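PDB 2JGP: tyrocidine synthetase 3 from Brevibacillus brevis, which belongs to the nonribosomal assembly line for the antibiotic tyrocidine, and here pairs a peptidyl carrier domain with a condensation domain that probably forms peptide bonds. Local coordinates for residues Ala16-Gln21 with Leu48-Asn53; Ala6-Trp11 with Val28-Asp33; Gly129-Thr134 with Val204-Ile209; Glu185-Leu190 with Arg213-Thr218. One frame throughout, in Å; residues are numbered along the deposited sequence.

Contact 1 of 4, residues Ala16-Gln21 with Leu48-Asn53; sequences AQVWEQ and LSSMHN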
loop_
_atom_site.group_PDB
_atom_site.type_symbol
_atom_site.label_atom_id
_atom_site.label_comp_id
_atom_site.label_asym_id
_atom_site.label_seq_id
_atom_site.Cartn_x
_atom_site.Cartn_y
_atom_site.Cartn_z
ATOM N N ALA A 16 -4.443 -16.295 14.374
ATOM C CA ALA A 16 -5.514 -15.911 15.291
ATOM C C ALA A 16 -6.857 -16.378 14.763
ATOM O O ALA A 16 -7.675 -16.878 15.518
ATOM C CB ALA A 16 -5.520 -14.409 15.500
ATOM N N GLN A 17 -7.064 -16.196 13.458
ATOM C CA GLN A 17 -8.275 -16.646 12.764
ATOM C C GLN A 17 -8.475 -18.157 12.895
ATOM O O GLN A 17 -9.573 -18.618 13.204
ATOM C CB GLN A 17 -8.200 -16.218 11.290
ATOM C CG GLN A 17 -9.004 -17.042 10.274
ATOM C CD GLN A 17 -8.134 -17.984 9.418
ATOM O OE1 GLN A 17 -6.961 -17.690 9.067
ATOM N NE2 GLN A 17 -8.712 -19.114 9.067
ATOM N N VAL A 18 -7.414 -18.920 12.655
ATOM C CA VAL A 18 -7.460 -20.367 12.799
ATOM C C VAL A 18 -7.751 -20.803 14.245
ATOM O O VAL A 18 -8.569 -21.692 14.463
ATOM C CB VAL A 18 -6.171 -21.035 12.269
ATOM C CG1 VAL A 18 -6.112 -22.495 12.685
ATOM C CG2 VAL A 18 -6.111 -20.917 10.734
ATOM N N TRP A 19 -7.109 -20.169 15.226
ATOM C CA TRP A 19 -7.353 -20.516 16.632
ATOM C C TRP A 19 -8.807 -20.268 17.029
ATOM O O TRP A 19 -9.404 -21.071 17.738
ATOM C CB TRP A 19 -6.457 -19.711 17.568
ATOM C CG TRP A 19 -5.020 -20.134 17.599
ATOM C CD1 TRP A 19 -4.327 -20.794 16.619
ATOM C CD2 TRP A 19 -4.079 -19.872 18.649
ATOM N NE1 TRP A 19 -3.025 -20.971 17.005
ATOM C CE2 TRP A 19 -2.844 -20.417 18.247
ATOM C CE3 TRP A 19 -4.166 -19.238 19.894
ATOM C CZ2 TRP A 19 -1.695 -20.344 19.042
ATOM C CZ3 TRP A 19 -3.024 -19.165 20.685
ATOM C CH2 TRP A 19 -1.807 -19.715 20.253
ATOM N N GLU A 20 -9.357 -19.140 16.590
ATOM C CA GLU A 20 -10.755 -18.804 16.872
ATOM C C GLU A 20 -11.705 -19.879 16.346
ATOM O O GLU A 20 -12.628 -20.291 17.043
ATOM C CB GLU A 20 -11.111 -17.447 16.268
ATOM C CG GLU A 20 -10.448 -16.281 16.979
ATOM C CD GLU A 20 -10.513 -14.982 16.193
ATOM O OE1 GLU A 20 -10.142 -13.936 16.765
ATOM O OE2 GLU A 20 -10.938 -15.004 15.016
ATOM N N GLN A 21 -11.463 -20.336 15.124
ATOM C CA GLN A 21 -12.279 -21.398 14.528
ATOM C C GLN A 21 -12.123 -22.730 15.255
ATOM O O GLN A 21 -13.119 -23.386 15.590
ATOM C CB GLN A 21 -11.918 -21.575 13.055
ATOM C CG GLN A 21 -12.286 -20.380 12.181
ATOM C CD GLN A 21 -13.755 -19.996 12.290
ATOM O OE1 GLN A 21 -14.087 -18.837 12.552
ATOM N NE2 GLN A 21 -14.640 -20.969 12.106
ATOM N N LEU A 48 -2.710 -27.380 13.610
ATOM C CA LEU A 48 -1.669 -27.777 12.664
ATOM C C LEU A 48 -2.277 -28.171 11.318
ATOM O O LEU A 48 -1.783 -27.767 10.259
ATOM C CB LEU A 48 -0.849 -28.944 13.219
ATOM C CG LEU A 48 -0.169 -28.736 14.577
ATOM C CD1 LEU A 48 0.648 -29.958 14.936
ATOM C CD2 LEU A 48 0.692 -27.485 14.581
ATOM N N SER A 49 -3.343 -28.967 11.374
ATOM C CA SER A 49 -4.054 -29.403 10.176
ATOM C C SER A 49 -4.637 -28.222 9.404
ATOM O O SER A 49 -4.513 -28.158 8.181
ATOM C CB SER A 49 -5.176 -30.377 10.539
ATOM O OG SER A 49 -4.647 -31.595 11.023
ATOM N N SER A 50 -5.276 -27.297 10.121
ATOM C CA SER A 50 -5.900 -26.123 9.491
ATOM C C SER A 50 -4.894 -25.209 8.801
ATOM O O SER A 50 -5.172 -24.690 7.719
ATOM C CB SER A 50 -6.695 -25.307 10.512
ATOM O OG SER A 50 -7.813 -26.042 10.972
ATOM N N MET A 51 -3.739 -25.002 9.432
ATOM C CA MET A 51 -2.685 -24.173 8.836
ATOM C C MET A 51 -2.085 -24.847 7.608
ATOM O O MET A 51 -1.712 -24.171 6.650
ATOM C CB MET A 51 -1.591 -23.855 9.858
ATOM C CG MET A 51 -2.061 -22.965 11.000
ATOM S SD MET A 51 -2.569 -21.319 10.458
ATOM C CE MET A 51 -0.992 -20.615 9.974
ATOM N N HIS A 52 -2.001 -26.176 7.630
ATOM C CA HIS A 52 -1.556 -26.923 6.457
ATOM C C HIS A 52 -2.556 -26.792 5.304
ATOM O O HIS A 52 -2.161 -26.563 4.157
ATOM C CB HIS A 52 -1.326 -28.402 6.798
ATOM C CG HIS A 52 -1.114 -29.271 5.595
ATOM N ND1 HIS A 52 0.042 -29.236 4.845
ATOM C CD2 HIS A 52 -1.919 -30.185 5.006
ATOM C CE1 HIS A 52 -0.056 -30.100 3.850
ATOM N NE2 HIS A 52 -1.236 -30.689 3.924
ATOM N N ASN A 53 -3.844 -26.931 5.610
ATOM C CA ASN A 53 -4.885 -26.878 4.582
ATOM C C ASN A 53 -5.083 -25.489 3.975
ATOM O O ASN A 53 -5.218 -25.359 2.759
ATOM C CB ASN A 53 -6.221 -27.393 5.132
ATOM C CG ASN A 53 -6.210 -28.894 5.399
ATOM O OD1 ASN A 53 -5.364 -29.627 4.884
ATOM N ND2 ASN A 53 -7.162 -29.355 6.205
#
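S50 OG is hydrogen-bonded to R46 O, one turn back on its own helix, and it is the serine's methylene, not its hydroxyl, that meets V18. The torsion chi1 of -67° sets the oxygen beside the backbone N, and S50 CB is left to meet V18 CG1 at 3.6 Å. The small serine is consistent with the close approach of the helices, V18 CA and S50 CA being 6.8 Å apart.

V18 is the single side chain that segment 16-21 sends into the contact, and its two methyls divide the work. CG1, anti to the backbone N (chi1 168°), goes to the serine. The other branch, CG2, lies 3.6 Å from M51 SD, which also approaches V18 CB at 4.0 Å. M51 is bent at both its second and third torsions, a shape that folds the thioether back over the valine instead of letting it run straight out; beyond the sulfur, M51 CE packs on the ring of W11. No hydrogen bond crosses between the segments, and the join is purely one of van der Waals packing, largely buried and of modest area.

The contact ties helix 10-23 to helix 41-55 in the helical bundle of the carrier domain, the family that holds the phosphopantetheine attachment site. M51 extends the apolar core by touching L15 of the first helix, I59 in the loop after its own, and I77 of helix 70-79, while W19 carries the core onward to F34 and I70.

Contact 2 of 4, residues Ala6-Trp11 with Val28-Asp33; sequences APRSVW and VGALDD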
loop_
_atom_site.group_PDB
_atom_site.type_symbol
_atom_site.label_atom_id
_atom_site.label_comp_id
_atom_site.label_asym_id
_atom_site.label_seq_id
_atom_site.Cartn_x
_atom_site.Cartn_y
_atom_site.Cartn_z
ATOM N N ALA A 6 -4.230 -6.764 19.348
ATOM C CA ALA A 6 -4.737 -7.099 18.016
ATOM C C ALA A 6 -3.588 -7.593 17.134
ATOM O O ALA A 6 -2.462 -7.127 17.289
ATOM C CB ALA A 6 -5.411 -5.897 17.385
ATOM N N PRO A 7 -3.864 -8.537 16.209
ATOM C CA PRO A 7 -2.821 -9.029 15.297
ATOM C C PRO A 7 -2.050 -7.889 14.623
ATOM O O PRO A 7 -2.656 -6.907 14.189
ATOM C CB PRO A 7 -3.620 -9.837 14.273
ATOM C CG PRO A 7 -4.796 -10.342 15.054
ATOM C CD PRO A 7 -5.159 -9.196 15.957
ATOM N N ARG A 8 -0.725 -8.004 14.571
ATOM C CA ARG A 8 0.144 -6.921 14.086
ATOM C C ARG A 8 0.891 -7.291 12.806
ATOM O O ARG A 8 1.649 -6.481 12.258
ATOM C CB ARG A 8 1.171 -6.567 15.157
ATOM C CG ARG A 8 0.565 -6.186 16.491
ATOM C CD ARG A 8 1.561 -6.329 17.600
ATOM N NE ARG A 8 1.916 -7.722 17.848
ATOM C CZ ARG A 8 2.656 -8.129 18.875
ATOM N NH1 ARG A 8 3.129 -7.253 19.756
ATOM N NH2 ARG A 8 2.935 -9.416 19.020
ATOM N N SER A 9 0.697 -8.521 12.347
ATOM C CA SER A 9 1.378 -9.018 11.167
ATOM C C SER A 9 0.471 -9.991 10.463
ATOM O O SER A 9 -0.514 -10.450 11.037
ATOM C CB SER A 9 2.668 -9.736 11.550
ATOM O OG SER A 9 2.388 -10.942 12.235
ATOM N N VAL A 10 0.833 -10.341 9.233
ATOM C CA VAL A 10 0.037 -11.290 8.457
ATOM C C VAL A 10 -0.071 -12.654 9.153
ATOM O O VAL A 10 -1.150 -13.226 9.196
ATOM C CB VAL A 10 0.571 -11.422 6.990
ATOM C CG1 VAL A 10 1.993 -11.991 6.972
ATOM C CG2 VAL A 10 -0.357 -12.274 6.155
ATOM N N TRP A 11 1.022 -13.166 9.718
ATOM C CA TRP A 11 0.971 -14.482 10.361
ATOM C C TRP A 11 0.227 -14.446 11.694
ATOM O O TRP A 11 -0.416 -15.415 12.052
ATOM C CB TRP A 11 2.365 -15.115 10.496
ATOM C CG TRP A 11 2.854 -15.622 9.176
ATOM C CD1 TRP A 11 3.901 -15.136 8.446
ATOM C CD2 TRP A 11 2.275 -16.676 8.396
ATOM N NE1 TRP A 11 4.025 -15.837 7.267
ATOM C CE2 TRP A 11 3.037 -16.786 7.209
ATOM C CE3 TRP A 11 1.189 -17.541 8.582
ATOM C CZ2 TRP A 11 2.755 -17.728 6.228
ATOM C CZ3 TRP A 11 0.910 -18.477 7.605
ATOM C CH2 TRP A 11 1.692 -18.568 6.442
ATOM N N VAL A 28 -9.121 -13.655 19.525
ATOM C CA VAL A 28 -7.788 -14.161 19.858
ATOM C C VAL A 28 -6.742 -13.123 19.450
ATOM O O VAL A 28 -6.723 -12.665 18.307
ATOM C CB VAL A 28 -7.497 -15.518 19.174
ATOM C CG1 VAL A 28 -6.010 -15.903 19.289
ATOM C CG2 VAL A 28 -8.371 -16.610 19.769
ATOM N N GLY A 29 -5.880 -12.763 20.398
ATOM C CA GLY A 29 -4.873 -11.731 20.195
ATOM C C GLY A 29 -3.457 -12.265 20.297
ATOM O O GLY A 29 -3.239 -13.449 20.579
ATOM N N ALA A 30 -2.495 -11.365 20.105
ATOM C CA ALA A 30 -1.081 -11.729 20.002
ATOM C C ALA A 30 -0.494 -12.386 21.262
ATOM O O ALA A 30 0.454 -13.173 21.168
ATOM C CB ALA A 30 -0.255 -10.501 19.613
ATOM N N LEU A 31 -1.037 -12.057 22.433
ATOM C CA LEU A 31 -0.528 -12.595 23.696
ATOM C C LEU A 31 -1.269 -13.847 24.165
ATOM O O LEU A 31 -0.892 -14.442 25.174
ATOM C CB LEU A 31 -0.598 -11.528 24.801
ATOM C CG LEU A 31 0.139 -10.213 24.528
ATOM C CD1 LEU A 31 -0.037 -9.236 25.686
ATOM C CD2 LEU A 31 1.616 -10.469 24.254
ATOM N N ASP A 32 -2.321 -14.249 23.455
ATOM C CA ASP A 32 -3.123 -15.392 23.901
ATOM C C ASP A 32 -2.335 -16.698 23.801
ATOM O O ASP A 32 -1.596 -16.909 22.846
ATOM C CB ASP A 32 -4.436 -15.486 23.118
ATOM C CG ASP A 32 -5.492 -14.505 23.627
ATOM O OD1 ASP A 32 -5.743 -14.459 24.852
ATOM O OD2 ASP A 32 -6.087 -13.791 22.800
ATOM N N ASP A 33 -2.494 -17.551 24.812
ATOM C CA ASP A 33 -1.814 -18.844 24.887
ATOM C C ASP A 33 -2.838 -19.937 24.589
ATOM O O ASP A 33 -3.906 -19.984 25.213
ATOM C CB ASP A 33 -1.189 -19.028 26.277
ATOM C CG ASP A 33 -0.523 -20.390 26.461
ATOM O OD1 ASP A 33 -1.227 -21.421 26.461
ATOM O OD2 ASP A 33 0.714 -20.430 26.628
#
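A30 CB sits over one face of the R8 guanidinium, where the chain entering helix 10-23 of the carrier domain meets a type I beta turn spanning G29 to D32. This is the close part of the contact: the methyl is 3.4 Å from R8 NH2 and 3.8 Å from R8 CZ. A bend at chi3 (-68°) brings the flat group round to the turn, and its NH2 is then held by a salt bridge to E12 and a hydrogen bond to Q71. A30 is itself anchored through backbone hydrogen bonds to V5 and Q71, so both partners of the methyl-guanidinium contact are fixed from outside it.

R8 is nevertheless exposed, and the packing behind it is slack. P7 comes no nearer to segment 28-33 than 4.4 Å, from its CG to V28 O, and no hydrogen bond joins the two segments. S9 then supplies the N-cap of helix 10-23, its OG bonded to E12 N.

The turn has its own internal brace. Outside the two segments, R1 pairs with the D32 carboxylate. Besides the 3.1 Å bond from D32 N to G29 O, D32 OD2 accepts the N-H of G29 through its anti lone pair, at 2.6 Å between G29 N and D32 OD2 and a nearly straight 173°.

Contact 3 of 4, residues Gly129-Thr134 with Val204-Ile209; sequences GKLERT and VSLLKI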
loop_
_atom_site.group_PDB
_atom_site.type_symbol
_atom_site.label_atom_id
_atom_site.label_comp_id
_atom_site.label_asym_id
_atom_site.label_seq_id
_atom_site.Cartn_x
_atom_site.Cartn_y
_atom_site.Cartn_z
ATOM N N GLY A 129 22.139 25.418 0.289
ATOM C CA GLY A 129 23.415 25.168 0.952
ATOM C C GLY A 129 24.524 24.983 -0.065
ATOM O O GLY A 129 24.336 25.255 -1.251
ATOM N N LYS A 130 25.673 24.494 0.394
ATOM C CA LYS A 130 26.874 24.432 -0.444
ATOM C C LYS A 130 26.699 23.491 -1.639
ATOM O O LYS A 130 26.755 23.937 -2.788
ATOM C CB LYS A 130 28.099 24.033 0.389
ATOM C CG LYS A 130 28.401 24.960 1.569
ATOM C CD LYS A 130 28.610 26.423 1.161
ATOM C CE LYS A 130 29.868 26.617 0.321
ATOM N NZ LYS A 130 30.175 28.058 0.114
ATOM N N LEU A 131 26.486 22.207 -1.348
ATOM C CA LEU A 131 26.207 21.154 -2.344
ATOM C C LEU A 131 27.301 20.970 -3.409
ATOM O O LEU A 131 27.620 21.897 -4.154
ATOM C CB LEU A 131 24.846 21.387 -3.024
ATOM C CG LEU A 131 23.888 20.187 -3.119
ATOM C CD1 LEU A 131 22.954 20.339 -4.317
ATOM C CD2 LEU A 131 24.619 18.847 -3.189
ATOM N N GLU A 132 27.860 19.762 -3.480
ATOM C CA GLU A 132 28.859 19.414 -4.492
ATOM C C GLU A 132 28.228 18.526 -5.552
ATOM O O GLU A 132 27.754 17.431 -5.240
ATOM C CB GLU A 132 30.034 18.677 -3.857
ATOM C CG GLU A 132 30.794 19.487 -2.822
ATOM C CD GLU A 132 31.992 18.743 -2.271
ATOM O OE1 GLU A 132 32.285 18.898 -1.065
ATOM O OE2 GLU A 132 32.639 17.997 -3.038
ATOM N N ARG A 133 28.232 18.988 -6.801
ATOM C CA ARG A 133 27.546 18.272 -7.875
ATOM C C ARG A 133 28.125 16.877 -8.133
ATOM O O ARG A 133 27.377 15.945 -8.431
ATOM C CB ARG A 133 27.493 19.099 -9.172
ATOM C CG ARG A 133 28.835 19.422 -9.825
ATOM C CD ARG A 133 28.696 19.474 -11.344
ATOM N NE ARG A 133 29.949 19.814 -12.015
ATOM C CZ ARG A 133 30.427 21.049 -12.168
ATOM N NH1 ARG A 133 29.769 22.104 -11.686
ATOM N NH2 ARG A 133 31.584 21.232 -12.802
ATOM N N THR A 134 29.441 16.725 -7.993
ATOM C CA THR A 134 30.083 15.429 -8.209
ATOM C C THR A 134 29.699 14.412 -7.126
ATOM O O THR A 134 29.532 13.225 -7.419
ATOM C CB THR A 134 31.616 15.550 -8.282
ATOM O OG1 THR A 134 32.110 16.186 -7.096
ATOM C CG2 THR A 134 32.028 16.364 -9.507
ATOM N N VAL A 204 18.381 11.775 -13.312
ATOM C CA VAL A 204 18.549 12.845 -12.345
ATOM C C VAL A 204 19.068 14.090 -13.056
ATOM O O VAL A 204 20.004 14.014 -13.853
ATOM C CB VAL A 204 19.524 12.420 -11.224
ATOM C CG1 VAL A 204 19.656 13.516 -10.159
ATOM C CG2 VAL A 204 19.054 11.118 -10.588
ATOM N N SER A 205 18.430 15.227 -12.779
ATOM C CA SER A 205 18.921 16.528 -13.214
ATOM C C SER A 205 19.146 17.405 -11.986
ATOM O O SER A 205 18.265 17.522 -11.132
ATOM C CB SER A 205 17.931 17.199 -14.167
ATOM O OG SER A 205 17.828 16.490 -15.391
ATOM N N LEU A 206 20.335 17.994 -11.894
ATOM C CA LEU A 206 20.634 18.988 -10.865
ATOM C C LEU A 206 20.633 20.369 -11.512
ATOM O O LEU A 206 21.428 20.635 -12.412
ATOM C CB LEU A 206 21.993 18.713 -10.227
ATOM C CG LEU A 206 22.388 19.644 -9.080
ATOM C CD1 LEU A 206 21.350 19.602 -7.960
ATOM C CD2 LEU A 206 23.769 19.281 -8.550
ATOM N N LEU A 207 19.733 21.235 -11.051
ATOM C CA LEU A 207 19.591 22.578 -11.602
ATOM C C LEU A 207 20.016 23.605 -10.563
ATOM O O LEU A 207 19.367 23.740 -9.530
ATOM C CB LEU A 207 18.140 22.840 -12.007
ATOM C CG LEU A 207 17.441 21.762 -12.833
ATOM C CD1 LEU A 207 15.961 22.099 -12.970
ATOM C CD2 LEU A 207 18.104 21.620 -14.198
ATOM N N LYS A 208 21.112 24.305 -10.841
ATOM C CA LYS A 208 21.555 25.426 -10.019
ATOM C C LYS A 208 20.705 26.645 -10.361
ATOM O O LYS A 208 20.762 27.150 -11.485
ATOM C CB LYS A 208 23.032 25.721 -10.278
ATOM C CG LYS A 208 23.604 26.871 -9.449
ATOM C CD LYS A 208 25.128 26.815 -9.407
ATOM C CE LYS A 208 25.719 27.777 -8.383
ATOM N NZ LYS A 208 26.283 29.006 -8.999
ATOM N N ILE A 209 19.907 27.095 -9.394
ATOM C CA ILE A 209 19.014 28.244 -9.580
ATOM C C ILE A 209 19.542 29.504 -8.900
ATOM O O ILE A 209 18.997 30.596 -9.083
ATOM C CB ILE A 209 17.565 27.936 -9.107
ATOM C CG1 ILE A 209 17.497 27.706 -7.591
ATOM C CG2 ILE A 209 17.028 26.727 -9.846
ATOM C CD1 ILE A 209 16.089 27.507 -7.067
#
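R133 reaches L206 with its CB and CA alone, and its flat guanidinium leads away to a cation-pi contact with the ring of Y175, on the neighbouring strand 174-177. The torsion at chi1 (64°) puts CG in the crowded position between the backbone N and the carbonyl carbon, and from there the rest of the arginine runs away from L206. The arginine thus works in two ways, apolar at its base and cationic at its end. A second ring, that of Y214 on strand 213-220, borders the same patch: both L131 and L206 touch it.

L206 is the side chain that rises from the strand to fill the contact. With CG anti to the backbone N (chi1 -177°), its two methyls fork to different partners. CD1 meets L131 CD1 tip to tip at 4.0 Å, and CD2 lies 3.8 Å from R133 CB and 4.0 Å from R133 CA. Nothing polar passes between the segments; the two leucines are buried, whereas the arginine closes the patch at the surface.

Segment 129-134 is the turn that leads from strand 123-129 into helix 133-146. E132 holds the N-cap position, and its backbone N is hydrogen-bonded to Y241 OH. L206 therefore faces the start of this helix, while L207, next along the strand, touches A183 of helix 180-189. The result is an alpha/beta layer with helices on both faces of the sheet, consistent with the chloramphenicol acetyltransferase-like fold to which condensation domains belong.

Contact 4 of 4, residues Glu185-Leu190 with Arg213-Thr218; sequences ELVSSL and RYVLFT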
loop_
_atom_site.group_PDB
_atom_site.type_symbol
_atom_site.label_atom_id
_atom_site.label_comp_id
_atom_site.label_asym_id
_atom_site.label_seq_id
_atom_site.Cartn_x
_atom_site.Cartn_y
_atom_site.Cartn_z
ATOM N N GLU A 185 9.308 25.479 -15.072
ATOM C CA GLU A 185 8.786 24.928 -16.330
ATOM C C GLU A 185 9.583 23.688 -16.741
ATOM O O GLU A 185 9.005 22.699 -17.199
ATOM C CB GLU A 185 8.820 25.961 -17.464
ATOM C CG GLU A 185 7.595 25.968 -18.433
ATOM C CD GLU A 185 6.680 24.742 -18.341
ATOM O OE1 GLU A 185 5.537 24.906 -17.857
ATOM O OE2 GLU A 185 7.082 23.625 -18.752
ATOM N N LEU A 186 10.904 23.738 -16.578
ATOM C CA LEU A 186 11.752 22.588 -16.915
ATOM C C LEU A 186 11.295 21.316 -16.226
ATOM O O LEU A 186 11.158 20.278 -16.869
ATOM C CB LEU A 186 13.218 22.842 -16.555
ATOM C CG LEU A 186 14.136 23.343 -17.662
ATOM C CD1 LEU A 186 15.562 23.368 -17.138
ATOM C CD2 LEU A 186 14.051 22.480 -18.910
ATOM N N VAL A 187 11.062 21.415 -14.918
ATOM C CA VAL A 187 10.667 20.277 -14.080
ATOM C C VAL A 187 9.488 19.475 -14.634
ATOM O O VAL A 187 9.369 18.272 -14.368
ATOM C CB VAL A 187 10.347 20.752 -12.640
ATOM C CG1 VAL A 187 9.493 19.745 -11.899
ATOM C CG2 VAL A 187 11.639 21.021 -11.888
ATOM N N SER A 188 8.610 20.143 -15.375
ATOM C CA SER A 188 7.500 19.469 -16.036
ATOM C C SER A 188 7.946 18.840 -17.360
ATOM O O SER A 188 7.593 17.702 -17.655
ATOM C CB SER A 188 6.355 20.448 -16.276
ATOM O OG SER A 188 5.176 19.751 -16.628
ATOM N N SER A 189 8.725 19.579 -18.147
ATOM C CA SER A 189 9.195 19.080 -19.449
ATOM C C SER A 189 10.219 17.944 -19.315
ATOM O O SER A 189 10.369 17.131 -20.234
ATOM C CB SER A 189 9.782 20.213 -20.292
ATOM O OG SER A 189 10.999 20.683 -19.741
ATOM N N LEU A 190 10.911 17.883 -18.179
ATOM C CA LEU A 190 11.895 16.821 -17.931
ATOM C C LEU A 190 11.249 15.460 -17.637
ATOM O O LEU A 190 11.931 14.438 -17.658
ATOM C CB LEU A 190 12.852 17.208 -16.793
ATOM C CG LEU A 190 13.802 18.378 -17.083
ATOM C CD1 LEU A 190 14.755 18.604 -15.928
ATOM C CD2 LEU A 190 14.586 18.174 -18.390
ATOM N N ARG A 213 21.773 27.579 -4.149
ATOM C CA ARG A 213 20.403 27.113 -4.309
ATOM C C ARG A 213 20.326 26.188 -5.514
ATOM O O ARG A 213 20.747 26.557 -6.611
ATOM C CB ARG A 213 19.439 28.287 -4.504
ATOM C CG ARG A 213 19.489 29.364 -3.412
ATOM C CD ARG A 213 18.108 29.602 -2.825
ATOM N NE ARG A 213 17.146 30.040 -3.834
ATOM C CZ ARG A 213 15.836 29.792 -3.808
ATOM N NH1 ARG A 213 15.281 29.086 -2.826
ATOM N NH2 ARG A 213 15.070 30.247 -4.786
ATOM N N TYR A 214 19.789 24.991 -5.294
ATOM C CA TYR A 214 19.678 23.974 -6.332
ATOM C C TYR A 214 18.305 23.310 -6.290
ATOM O O TYR A 214 17.679 23.226 -5.231
ATOM C CB TYR A 214 20.745 22.895 -6.135
ATOM C CG TYR A 214 22.173 23.394 -6.089
ATOM C CD1 TYR A 214 22.745 23.815 -4.896
ATOM C CD2 TYR A 214 22.959 23.416 -7.237
ATOM C CE1 TYR A 214 24.063 24.268 -4.849
ATOM C CE2 TYR A 214 24.269 23.857 -7.201
ATOM C CZ TYR A 214 24.817 24.283 -6.004
ATOM O OH TYR A 214 26.118 24.722 -5.971
ATOM N N VAL A 215 17.844 22.843 -7.445
ATOM C CA VAL A 215 16.683 21.956 -7.508
ATOM C C VAL A 215 17.138 20.605 -8.037
ATOM O O VAL A 215 17.709 20.523 -9.120
ATOM C CB VAL A 215 15.569 22.511 -8.413
ATOM C CG1 VAL A 215 14.425 21.493 -8.538
ATOM C CG2 VAL A 215 15.058 23.828 -7.858
ATOM N N LEU A 216 16.908 19.556 -7.253
ATOM C CA LEU A 216 17.227 18.195 -7.669
ATOM C C LEU A 216 15.984 17.552 -8.254
ATOM O O LEU A 216 15.006 17.317 -7.548
ATOM C CB LEU A 216 17.732 17.366 -6.486
ATOM C CG LEU A 216 18.247 15.955 -6.793
ATOM C CD1 LEU A 216 19.495 16.022 -7.679
ATOM C CD2 LEU A 216 18.542 15.211 -5.502
ATOM N N PHE A 217 16.029 17.265 -9.550
ATOM C CA PHE A 217 14.942 16.565 -10.221
ATOM C C PHE A 217 15.310 15.097 -10.383
ATOM O O PHE A 217 16.360 14.779 -10.936
ATOM C CB PHE A 217 14.669 17.187 -11.592
ATOM C CG PHE A 217 13.737 16.374 -12.440
ATOM C CD1 PHE A 217 12.365 16.545 -12.342
ATOM C CD2 PHE A 217 14.235 15.423 -13.333
ATOM C CE1 PHE A 217 11.495 15.776 -13.118
ATOM C CE2 PHE A 217 13.370 14.659 -14.110
ATOM C CZ PHE A 217 12.001 14.834 -14.000
ATOM N N THR A 218 14.436 14.211 -9.914
ATOM C CA THR A 218 14.645 12.773 -10.031
ATOM C C THR A 218 13.392 12.138 -10.623
ATOM O O THR A 218 12.274 12.527 -10.288
ATOM C CB THR A 218 14.965 12.137 -8.662
ATOM O OG1 THR A 218 16.116 12.778 -8.084
ATOM C CG2 THR A 218 15.237 10.641 -8.807
#
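Helix 180-189 packs against strand 213-220 of the mixed sheet in the condensation domain, an alpha/beta layer to which F217 contributes most of the strand's buried surface. L190, at the C-terminal side of segment 185-190, lays its CB over one face of the F217 ring in a CH-pi contact. That carbon is 3.9 Å from the ring centroid and 20° off the normal, displaced toward the rim, with F217 CE2 as its nearest ring atom at 3.7 Å. The phenyl reaches the helix because its CG stands anti to the backbone N (chi1 170°), which carries the ring out from the strand.

V187 widens the interface more loosely. Its CG1 approaches F217 CD1 at 4.3 Å, and its CG2 approaches V215 CG1 at 4.4 Å, two residues back on the same side of the strand. V187 also touches T124 on strand 123-129 and so spans two neighbouring strands.

L186 O is gripped twice: it accepts from L190 N at 2.7 Å and from S189 OG at 2.9 Å. The first of these bonds links the backbone of L190 to a carbonyl four residues back. V187 O fares differently, for the contact buries it with no hydrogen-bonding partner in the model; it approaches the aromatic ring obliquely, and its nearest ring atom is F217 CE1 at 3.5 Å.

Contacts 1 and 2 belong to the carrier domain, contacts 3 and 4 to the condensation domain, and the two pairs lie on opposite sides of the chain's centre. Contacts 1 and 2, with centres about 13 Å apart, share helix 10-23 and are bonded through E20 OE1 and V28 N. Contacts 3 and 4, about 11 Å between centres, use adjacent strands of one sheet, 202-210 and 213-220, joined by backbone pairs such as S205 with F217. Within each pair the segments interleave along the chain, whereas the pairs follow in series. Centres of contacts 1 and 3 are about 56 Å apart, so the carrier domain and this sheet lie far apart in the bidomain.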